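Local coordinates for protein PP1b (Porcine reproductive and respiratory syndrome virus, PDB 6JDR) that probably unwinds RNA and DNA duplexes with 5' to 3' polarity, driven by ATP hydrolysis, as the zinc-binding helicase piece of the arterivirus replicase polyprotein, at residues Y16-V26 and H32-W40; P172-M180 and F189-F199. The protein carries 1 engineered substitution. One frame throughout, in Å; residues are numbered along the deposited sequence.

Contact 1 (Y16-V26 and H32-W40). With ZN (zinc ion), chain B; ZN (zinc ion), chain C.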
loop_
_atom_site.group_PDB
_atom_site.type_symbol
_atom_site.label_atom_id
_atom_site.label_comp_id
_atom_site.label_asym_id
_atom_site.label_seq_id
_atom_site.Cartn_x
_atom_site.Cartn_y
_atom_site.Cartn_z
ATOM N N TYR A 16 -19.814 -11.746 -27.756
ATOM C CA TYR A 16 -20.066 -10.347 -28.102
ATOM C C TYR A 16 -19.210 -9.400 -27.273
ATOM O O TYR A 16 -18.499 -9.826 -26.363
ATOM C CB TYR A 16 -21.556 -10.037 -27.934
ATOM C CG TYR A 16 -22.403 -10.966 -28.772
ATOM C CD1 TYR A 16 -22.649 -10.689 -30.110
ATOM C CD2 TYR A 16 -22.910 -12.150 -28.242
ATOM C CE1 TYR A 16 -23.398 -11.546 -30.893
ATOM C CE2 TYR A 16 -23.662 -13.016 -29.020
ATOM C CZ TYR A 16 -23.900 -12.709 -30.346
ATOM O OH TYR A 16 -24.645 -13.555 -31.130
ATOM N N ALA A 17 -19.270 -8.117 -27.611
ATOM C CA ALA A 17 -18.505 -7.098 -26.905
ATOM C C ALA A 17 -19.201 -5.743 -26.947
ATOM O O ALA A 17 -19.970 -5.462 -27.866
ATOM C CB ALA A 17 -17.116 -6.987 -27.504
ATOM N N THR A 18 -18.921 -4.907 -25.947
ATOM C CA THR A 18 -19.431 -3.537 -25.923
ATOM C C THR A 18 -18.577 -2.692 -26.845
ATOM O O THR A 18 -17.433 -3.046 -27.141
ATOM C CB THR A 18 -19.408 -2.915 -24.507
ATOM O OG1 THR A 18 -18.054 -2.705 -24.079
ATOM C CG2 THR A 18 -20.134 -3.813 -23.506
ATOM N N ALA A 19 -19.127 -1.569 -27.291
ATOM C CA ALA A 19 -18.386 -0.631 -28.127
ATOM C C ALA A 19 -17.176 -0.052 -27.393
ATOM O O ALA A 19 -16.213 0.371 -28.027
ATOM C CB ALA A 19 -19.302 0.491 -28.595
ATOM N N CYS A 20 -17.230 -0.033 -26.061
ATOM C CA CYS A 20 -16.120 0.463 -25.244
ATOM C C CYS A 20 -15.087 -0.620 -24.881
ATOM O O CYS A 20 -14.235 -0.397 -24.020
ATOM C CB CYS A 20 -16.665 1.129 -23.975
ATOM S SG CYS A 20 -17.351 -0.022 -22.771
ATOM N N GLY A 21 -15.163 -1.783 -25.526
ATOM C CA GLY A 21 -14.099 -2.789 -25.444
ATOM C C GLY A 21 -14.269 -3.893 -24.413
ATOM O O GLY A 21 -13.337 -4.663 -24.179
ATOM N N LEU A 22 -15.449 -3.993 -23.807
ATOM C CA LEU A 22 -15.716 -5.020 -22.798
ATOM C C LEU A 22 -16.328 -6.264 -23.444
ATOM O O LEU A 22 -17.381 -6.175 -24.076
ATOM C CB LEU A 22 -16.665 -4.474 -21.727
ATOM C CG LEU A 22 -16.825 -5.318 -20.458
ATOM C CD1 LEU A 22 -15.572 -5.265 -19.598
ATOM C CD2 LEU A 22 -18.030 -4.849 -19.663
ATOM N N ASP A 23 -15.663 -7.410 -23.289
ATOM C CA ASP A 23 -16.221 -8.701 -23.712
ATOM C C ASP A 23 -17.397 -9.075 -22.822
ATOM O O ASP A 23 -17.299 -8.993 -21.599
ATOM C CB ASP A 23 -15.174 -9.814 -23.609
ATOM C CG ASP A 23 -14.074 -9.682 -24.635
ATOM O OD1 ASP A 23 -14.376 -9.339 -25.799
ATOM O OD2 ASP A 23 -12.904 -9.933 -24.280
ATOM N N VAL A 24 -18.498 -9.500 -23.435
ATOM C CA VAL A 24 -19.698 -9.858 -22.687
ATOM C C VAL A 24 -20.331 -11.155 -23.182
ATOM O O VAL A 24 -20.279 -11.485 -24.371
ATOM C CB VAL A 24 -20.758 -8.731 -22.714
ATOM C CG1 VAL A 24 -20.301 -7.550 -21.869
ATOM C CG2 VAL A 24 -21.060 -8.284 -24.139
ATOM N N CYS A 25 -20.927 -11.880 -22.243
ATOM C CA CYS A 25 -21.681 -13.086 -22.542
ATOM C C CYS A 25 -23.087 -12.694 -22.973
ATOM O O CYS A 25 -23.469 -11.524 -22.889
ATOM C CB CYS A 25 -21.742 -13.983 -21.305
ATOM S SG CYS A 25 -22.643 -13.254 -19.921
ATOM N N VAL A 26 -23.852 -13.684 -23.416
ATOM C CA VAL A 26 -25.196 -13.471 -23.946
ATOM C C VAL A 26 -26.079 -12.728 -22.940
ATOM O O VAL A 26 -26.819 -11.814 -23.307
ATOM C CB VAL A 26 -25.844 -14.824 -24.346
ATOM C CG1 VAL A 26 -27.333 -14.669 -24.648
ATOM C CG2 VAL A 26 -25.122 -15.418 -25.550
ATOM N N HIS A 32 -25.787 -3.317 -20.138
ATOM C CA HIS A 32 -24.680 -2.382 -20.320
ATOM C C HIS A 32 -25.197 -1.116 -20.993
ATOM O O HIS A 32 -25.178 -0.992 -22.217
ATOM C CB HIS A 32 -23.583 -3.036 -21.155
ATOM C CG HIS A 32 -22.325 -2.233 -21.245
ATOM N ND1 HIS A 32 -21.284 -2.378 -20.356
ATOM C CD2 HIS A 32 -21.932 -1.290 -22.133
ATOM C CE1 HIS A 32 -20.307 -1.553 -20.686
ATOM N NE2 HIS A 32 -20.674 -0.887 -21.764
ATOM N N GLN A 33 -25.659 -0.176 -20.179
ATOM C CA GLN A 33 -26.303 1.035 -20.684
ATOM C C GLN A 33 -25.299 2.105 -21.106
ATOM O O GLN A 33 -25.675 3.102 -21.714
ATOM C CB GLN A 33 -27.265 1.591 -19.629
ATOM C CG GLN A 33 -28.343 0.595 -19.222
ATOM C CD GLN A 33 -29.397 1.193 -18.312
ATOM O OE1 GLN A 33 -29.098 2.020 -17.454
ATOM N NE2 GLN A 33 -30.641 0.767 -18.490
ATOM N N HIS A 34 -24.027 1.888 -20.786
ATOM C CA HIS A 34 -22.947 2.826 -21.108
ATOM C C HIS A 34 -22.803 3.108 -22.604
ATOM O O HIS A 34 -22.586 4.249 -23.008
ATOM C CB HIS A 34 -21.630 2.274 -20.553
ATOM C CG HIS A 34 -20.430 3.094 -20.895
ATOM N ND1 HIS A 34 -19.438 2.641 -21.734
ATOM C CD2 HIS A 34 -20.053 4.332 -20.502
ATOM C CE1 HIS A 34 -18.504 3.565 -21.855
ATOM N NE2 HIS A 34 -18.854 4.604 -21.119
ATOM N N CYS A 35 -22.919 2.070 -23.421
ATOM C CA CYS A 35 -22.704 2.203 -24.863
ATOM C C CYS A 35 -23.321 1.014 -25.603
ATOM O O CYS A 35 -23.705 0.029 -24.971
ATOM C CB CYS A 35 -21.205 2.319 -25.164
ATOM S SG CYS A 35 -20.251 0.834 -24.795
ATOM N N PRO A 36 -23.431 1.106 -26.940
ATOM C CA PRO A 36 -24.069 0.031 -27.698
ATOM C C PRO A 36 -23.390 -1.336 -27.580
ATOM O O PRO A 36 -22.160 -1.425 -27.489
ATOM C CB PRO A 36 -23.986 0.527 -29.147
ATOM C CG PRO A 36 -23.921 2.004 -29.040
ATOM C CD PRO A 36 -23.121 2.265 -27.800
ATOM N N VAL A 37 -24.210 -2.382 -27.584
ATOM C CA VAL A 37 -23.733 -3.753 -27.681
ATOM C C VAL A 37 -24.403 -4.404 -28.889
ATOM O O VAL A 37 -25.588 -4.732 -28.846
ATOM C CB VAL A 37 -24.064 -4.556 -26.408
ATOM C CG1 VAL A 37 -23.472 -5.957 -26.493
ATOM C CG2 VAL A 37 -23.552 -3.825 -25.176
ATOM N N ILE A 38 -23.646 -4.576 -29.971
ATOM C CA ILE A 38 -24.187 -5.171 -31.190
ATOM C C ILE A 38 -24.442 -6.655 -30.943
ATOM O O ILE A 38 -23.519 -7.404 -30.626
ATOM C CB ILE A 38 -23.235 -5.016 -32.399
ATOM C CG1 ILE A 38 -22.846 -3.542 -32.621
ATOM C CG2 ILE A 38 -23.872 -5.600 -33.656
ATOM C CD1 ILE A 38 -24.015 -2.582 -32.677
ATOM N N ILE A 39 -25.699 -7.069 -31.076
ATOM C CA ILE A 39 -26.073 -8.460 -30.842
ATOM C C ILE A 39 -26.393 -9.194 -32.153
ATOM O O ILE A 39 -26.288 -8.625 -33.239
ATOM C CB ILE A 39 -27.234 -8.581 -29.821
ATOM C CG1 ILE A 39 -28.490 -7.846 -30.291
ATOM C CG2 ILE A 39 -26.790 -8.051 -28.469
ATOM C CD1 ILE A 39 -29.731 -8.257 -29.530
ATOM N N TRP A 40 -26.741 -10.470 -32.018
ATOM C CA TRP A 40 -27.010 -11.393 -33.132
ATOM C C TRP A 40 -27.829 -10.845 -34.308
ATOM O O TRP A 40 -27.560 -11.206 -35.445
ATOM C CB TRP A 40 -27.633 -12.708 -32.611
ATOM C CG TRP A 40 -28.740 -12.548 -31.597
ATOM C CD1 TRP A 40 -30.077 -12.512 -31.846
ATOM C CD2 TRP A 40 -28.594 -12.419 -30.173
ATOM N NE1 TRP A 40 -30.776 -12.358 -30.671
ATOM C CE2 TRP A 40 -29.889 -12.298 -29.630
ATOM C CE3 TRP A 40 -27.493 -12.382 -29.306
ATOM C CZ2 TRP A 40 -30.117 -12.149 -28.260
ATOM C CZ3 TRP A 40 -27.721 -12.225 -27.945
ATOM C CH2 TRP A 40 -29.023 -12.113 -27.436
HETATM ZN ZN ZN B . -19.518 0.684 -22.664
HETATM ZN ZN ZN C . -21.338 -12.275 -18.294
HETATM O O HOH W 1 -20.843 -7.422 -30.156
HETATM O O HOH W 2 -20.618 -3.583 -29.804
#
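Cys20 from one segment and His32, His34 and Cys35 from the other close on a single zinc ion. Metal bonds come first: Cys20 SG and Cys35 SG each lie 2.3 Å from the zinc, His32 binds through NE2 and His34 through ND1, so the two imidazoles present different nitrogens. The remaining nitrogens are engaged too, His32 ND1 with the hydroxyl of Tyr9 and His34 NE2 with the carbonyl of Val71, so each ring is held at both nitrogens, which probably limits its rotation. Cys25 belongs to a second zinc, completed by Cys7, Cys10 and His28.

Among the packing contacts, the methyl CG2 of Thr18 sits over the centre of the His32 ring, a CH-pi contact 3.3 Å from the centroid. It can do so because Thr18 OG1 is turned between backbone N and carbonyl carbon (chi1 68°), where it accepts from Leu22 N at 2.9 Å. Farther along, Trp40 turns an edge toward the face of Tyr16 in an offset edge-to-face pair, planes at 66°, while Val24 CG2 and Val37 CG1 meet tip to tip at 4.1 Å.

Backbone bonding across the segments is sparse. Ala19 N donates to Pro36 O (3.0 Å), and two waters link the Ala17 and Ile38 backbones: one joins Ala17 N to Ile38 O, the other Ala17 O to Ile38 N.

With two thiolate ligands and two imidazoles, the site as a whole would probably be close to neutral, and the cross-link the zinc makes probably holds together a zinc-binding domain with very little regular secondary structure.

Contact 2 (P172-M180 and F189-F199); sequences PTHQTMLDM and FNVPAGTTLQF
Met177 and Leu178, on the first turns of helix 174-184, push into the loop 189-199, and this is the close-packed half of the contact. Met177 leaves the helix fully extended, CG anti to the backbone N (chi1 -178°) and the chain straight beyond it, which carries its methyl CE to within 3.6 Å of Asn190 O and up against Phe189 CB. On the way its sulfur passes the Phe199 ring obliquely, a Met-aromatic contact with SD 4.0 Å from CE2. Leu178 presses CD2 on Leu197 CD1 at 3.9 Å, and its other methyl, CD1, approaches the Phe199 ring obliquely, 4.2 Å from Phe199 CD2.

Toward the start of the helix the contact turns polar and more open. One face of the His174 imidazole carries Pro192 CG, a CH-pi contact 3.8 Å from the centroid. Thr195 OG1 donates to His174 ND1 at 3.1 Å, but from well out of the ring plane (39°). The same nitrogen also meets a water at 2.8 Å, and that water accepts from Thr196 N. Gln175, bent at chi2, lays OE1 beside the methyls of Leu197 while NE2 bonds Asp179 OD1 within the helix. Thr173 and Thr176 form a capping box that closes the helix start: Thr176 N donates to Thr173 OG1, and Thr173 N to Thr176 OG1.

The pair belongs to the superfamily 1 helicase core. The helix follows strand 168-171 of its parallel sheet, and the loop leads into the outermost strand 208-211, so the contact lies in the crossover between these adjacent strands. Met177 reaches Val209 and Thr171 on them, Met180 touches Ile169, and Phe189 and Phe199 rest on Ile181 farther along the helix.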
loop_
_atom_site.group_PDB
_atom_site.type_symbol
_atom_site.label_atom_id
_atom_site.label_comp_id
_atom_site.label_asym_id
_atom_site.label_seq_id
_atom_site.Cartn_x
_atom_site.Cartn_y
_atom_site.Cartn_z
ATOM N N PRO A 172 -2.005 9.597 -9.158
ATOM C CA PRO A 172 -3.057 10.179 -10.000
ATOM C C PRO A 172 -2.686 11.373 -10.886
ATOM O O PRO A 172 -3.152 11.436 -12.021
ATOM C CB PRO A 172 -4.128 10.602 -8.984
ATOM C CG PRO A 172 -3.391 10.781 -7.707
ATOM C CD PRO A 172 -2.333 9.722 -7.726
ATOM N N THR A 173 -1.891 12.317 -10.386
ATOM C CA THR A 173 -1.610 13.545 -11.139
ATOM C C THR A 173 -0.128 13.788 -11.341
ATOM O O THR A 173 0.711 13.130 -10.731
ATOM C CB THR A 173 -2.204 14.785 -10.451
ATOM O OG1 THR A 173 -1.433 15.111 -9.287
ATOM C CG2 THR A 173 -3.669 14.541 -10.062
ATOM N N HIS A 174 0.180 14.746 -12.211
ATOM C CA HIS A 174 1.562 15.168 -12.455
ATOM C C HIS A 174 2.221 15.640 -11.164
ATOM O O HIS A 174 3.381 15.332 -10.906
ATOM C CB HIS A 174 1.604 16.296 -13.488
ATOM C CG HIS A 174 1.262 15.856 -14.876
ATOM N ND1 HIS A 174 1.430 16.669 -15.975
ATOM C CD2 HIS A 174 0.775 14.684 -15.347
ATOM C CE1 HIS A 174 1.046 16.023 -17.062
ATOM N NE2 HIS A 174 0.645 14.816 -16.709
ATOM N N GLN A 175 1.466 16.386 -10.364
ATOM C CA GLN A 175 1.985 16.968 -9.142
ATOM C C GLN A 175 2.272 15.905 -8.093
ATOM O O GLN A 175 3.329 15.932 -7.463
ATOM C CB GLN A 175 1.005 18.002 -8.581
ATOM C CG GLN A 175 1.558 18.804 -7.409
ATOM C CD GLN A 175 2.850 19.523 -7.756
ATOM O OE1 GLN A 175 2.944 20.193 -8.787
ATOM N NE2 GLN A 175 3.854 19.385 -6.899
ATOM N N THR A 176 1.337 14.974 -7.906
ATOM C CA THR A 176 1.528 13.883 -6.947
ATOM C C THR A 176 2.693 13.007 -7.400
ATOM O O THR A 176 3.500 12.577 -6.588
ATOM C CB THR A 176 0.248 13.037 -6.744
ATOM O OG1 THR A 176 -0.199 12.497 -7.994
ATOM C CG2 THR A 176 -0.866 13.885 -6.129
ATOM N N MET A 177 2.790 12.772 -8.704
ATOM C CA MET A 177 3.954 12.105 -9.281
ATOM C C MET A 177 5.257 12.824 -8.925
ATOM O O MET A 177 6.241 12.173 -8.571
ATOM C CB MET A 177 3.821 12.006 -10.807
ATOM C CG MET A 177 4.963 11.272 -11.487
ATOM S SD MET A 177 4.721 11.133 -13.264
ATOM C CE MET A 177 6.217 10.272 -13.741
ATOM N N LEU A 178 5.259 14.154 -9.023
ATOM C CA LEU A 178 6.440 14.957 -8.690
ATOM C C LEU A 178 6.748 14.910 -7.195
ATOM O O LEU A 178 7.908 14.781 -6.798
ATOM C CB LEU A 178 6.255 16.412 -9.142
ATOM C CG LEU A 178 7.439 17.376 -8.955
ATOM C CD1 LEU A 178 8.703 16.856 -9.628
ATOM C CD2 LEU A 178 7.081 18.756 -9.492
ATOM N N ASP A 179 5.708 15.018 -6.373
ATOM C CA ASP A 179 5.858 14.912 -4.925
ATOM C C ASP A 179 6.495 13.577 -4.548
ATOM O O ASP A 179 7.427 13.530 -3.744
ATOM C CB ASP A 179 4.497 15.047 -4.229
ATOM C CG ASP A 179 3.895 16.438 -4.364
ATOM O OD1 ASP A 179 4.623 17.389 -4.728
ATOM O OD2 ASP A 179 2.683 16.577 -4.097
ATOM N N MET A 180 5.994 12.497 -5.146
ATOM C CA MET A 180 6.488 11.153 -4.861
ATOM C C MET A 180 7.944 10.996 -5.289
ATOM O O MET A 180 8.748 10.427 -4.552
ATOM C CB MET A 180 5.620 10.105 -5.567
ATOM C CG MET A 180 5.907 8.659 -5.180
ATOM S SD MET A 180 5.272 8.203 -3.551
ATOM C CE MET A 180 6.708 8.458 -2.514
ATOM N N PHE A 189 11.281 6.714 -13.920
ATOM C CA PHE A 189 10.047 7.273 -14.460
ATOM C C PHE A 189 10.250 7.828 -15.862
ATOM O O PHE A 189 11.380 8.026 -16.311
ATOM C CB PHE A 189 9.485 8.377 -13.553
ATOM C CG PHE A 189 10.460 9.481 -13.253
ATOM C CD1 PHE A 189 10.610 10.554 -14.123
ATOM C CD2 PHE A 189 11.210 9.463 -12.086
ATOM C CE1 PHE A 189 11.501 11.579 -13.841
ATOM C CE2 PHE A 189 12.101 10.486 -11.797
ATOM C CZ PHE A 189 12.248 11.544 -12.676
ATOM N N ASN A 190 9.136 8.062 -16.547
ATOM C CA ASN A 190 9.122 8.789 -17.805
ATOM C C ASN A 190 8.337 10.070 -17.583
ATOM O O ASN A 190 7.173 10.021 -17.184
ATOM C CB ASN A 190 8.453 7.958 -18.899
ATOM C CG ASN A 190 9.206 6.677 -19.207
ATOM O OD1 ASN A 190 10.423 6.688 -19.406
ATOM N ND2 ASN A 190 8.485 5.565 -19.261
ATOM N N VAL A 191 8.973 11.213 -17.822
ATOM C CA VAL A 191 8.303 12.502 -17.681
ATOM C C VAL A 191 7.156 12.564 -18.691
ATOM O O VAL A 191 7.367 12.322 -19.877
ATOM C CB VAL A 191 9.277 13.683 -17.899
ATOM C CG1 VAL A 191 8.527 15.005 -17.973
ATOM C CG2 VAL A 191 10.309 13.732 -16.780
ATOM N N PRO A 192 5.933 12.861 -18.220
ATOM C CA PRO A 192 4.795 12.905 -19.141
ATOM C C PRO A 192 4.803 14.149 -20.032
ATOM O O PRO A 192 5.130 15.245 -19.571
ATOM C CB PRO A 192 3.580 12.909 -18.205
ATOM C CG PRO A 192 4.083 13.482 -16.925
ATOM C CD PRO A 192 5.530 13.091 -16.820
ATOM N N ALA A 193 4.440 13.959 -21.299
ATOM C CA ALA A 193 4.402 15.038 -22.278
ATOM C C ALA A 193 3.308 16.033 -21.938
ATOM O O ALA A 193 2.238 15.649 -21.466
ATOM C CB ALA A 193 4.167 14.474 -23.671
ATOM N N GLY A 194 3.582 17.314 -22.178
ATOM C CA GLY A 194 2.603 18.371 -21.939
ATOM C C GLY A 194 2.577 18.902 -20.519
ATOM O O GLY A 194 1.802 19.811 -20.212
ATOM N N THR A 195 3.414 18.350 -19.646
ATOM C CA THR A 195 3.417 18.773 -18.247
ATOM C C THR A 195 3.956 20.191 -18.093
ATOM O O THR A 195 4.771 20.648 -18.893
ATOM C CB THR A 195 4.224 17.820 -17.346
ATOM O OG1 THR A 195 4.090 18.239 -15.983
ATOM C CG2 THR A 195 5.711 17.802 -17.724
ATOM N N THR A 196 3.499 20.869 -17.048
ATOM C CA THR A 196 3.898 22.236 -16.763
ATOM C C THR A 196 4.719 22.311 -15.468
ATOM O O THR A 196 4.803 23.361 -14.834
ATOM C CB THR A 196 2.652 23.134 -16.656
ATOM O OG1 THR A 196 1.795 22.649 -15.618
ATOM C CG2 THR A 196 1.884 23.127 -17.963
ATOM N N LEU A 197 5.324 21.189 -15.086
ATOM C CA LEU A 197 6.153 21.108 -13.885
ATOM C C LEU A 197 7.610 20.914 -14.279
ATOM O O LEU A 197 7.907 20.534 -15.409
ATOM C CB LEU A 197 5.709 19.937 -13.009
ATOM C CG LEU A 197 4.214 19.796 -12.722
ATOM C CD1 LEU A 197 3.980 18.613 -11.798
ATOM C CD2 LEU A 197 3.645 21.067 -12.113
ATOM N N GLN A 198 8.511 21.179 -13.340
ATOM C CA GLN A 198 9.938 20.960 -13.549
ATOM C C GLN A 198 10.326 19.614 -12.945
ATOM O O GLN A 198 10.541 19.502 -11.737
ATOM C CB GLN A 198 10.757 22.089 -12.912
ATOM C CG GLN A 198 10.359 23.492 -13.351
ATOM C CD GLN A 198 10.523 23.721 -14.844
ATOM O OE1 GLN A 198 11.345 23.077 -15.499
ATOM N NE2 GLN A 198 9.741 24.652 -15.391
ATOM N N PHE A 199 10.394 18.592 -13.789
ATOM C CA PHE A 199 10.760 17.251 -13.342
ATOM C C PHE A 199 12.278 17.115 -13.295
ATOM O O PHE A 199 12.963 17.588 -14.204
ATOM C CB PHE A 199 10.197 16.182 -14.285
ATOM C CG PHE A 199 8.777 15.781 -13.984
ATOM C CD1 PHE A 199 7.710 16.521 -14.476
ATOM C CD2 PHE A 199 8.510 14.641 -13.234
ATOM C CE1 PHE A 199 6.404 16.142 -14.213
ATOM C CE2 PHE A 199 7.207 14.258 -12.968
ATOM C CZ PHE A 199 6.152 15.009 -13.459
HETATM O O HOH W 3 1.168 19.419 -15.648
#

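Overall arrangement
Contact 1 closes before contact 2 opens along the chain, and the two share no strand, helix or sheet. Their centres are 35 Å apart and their nearest atoms about 19 Å. Contact 1 lies in the N-terminal zinc-binding domain, which has only short strands and binds zinc ions; contact 2 lies in the helicase core, of the P-loop NTPase clan, in the crossover between the outermost strand 208-211 and its neighbour 168-171 of the seven-stranded parallel sheet. The four-stranded antiparallel sheet of strands 79-83 to 118-124 comes between them in sequence. In this elongated protein contact 1 is thus centred on metal coordination in the accessory domain, contact 2 mainly on apolar packing in the probable motor.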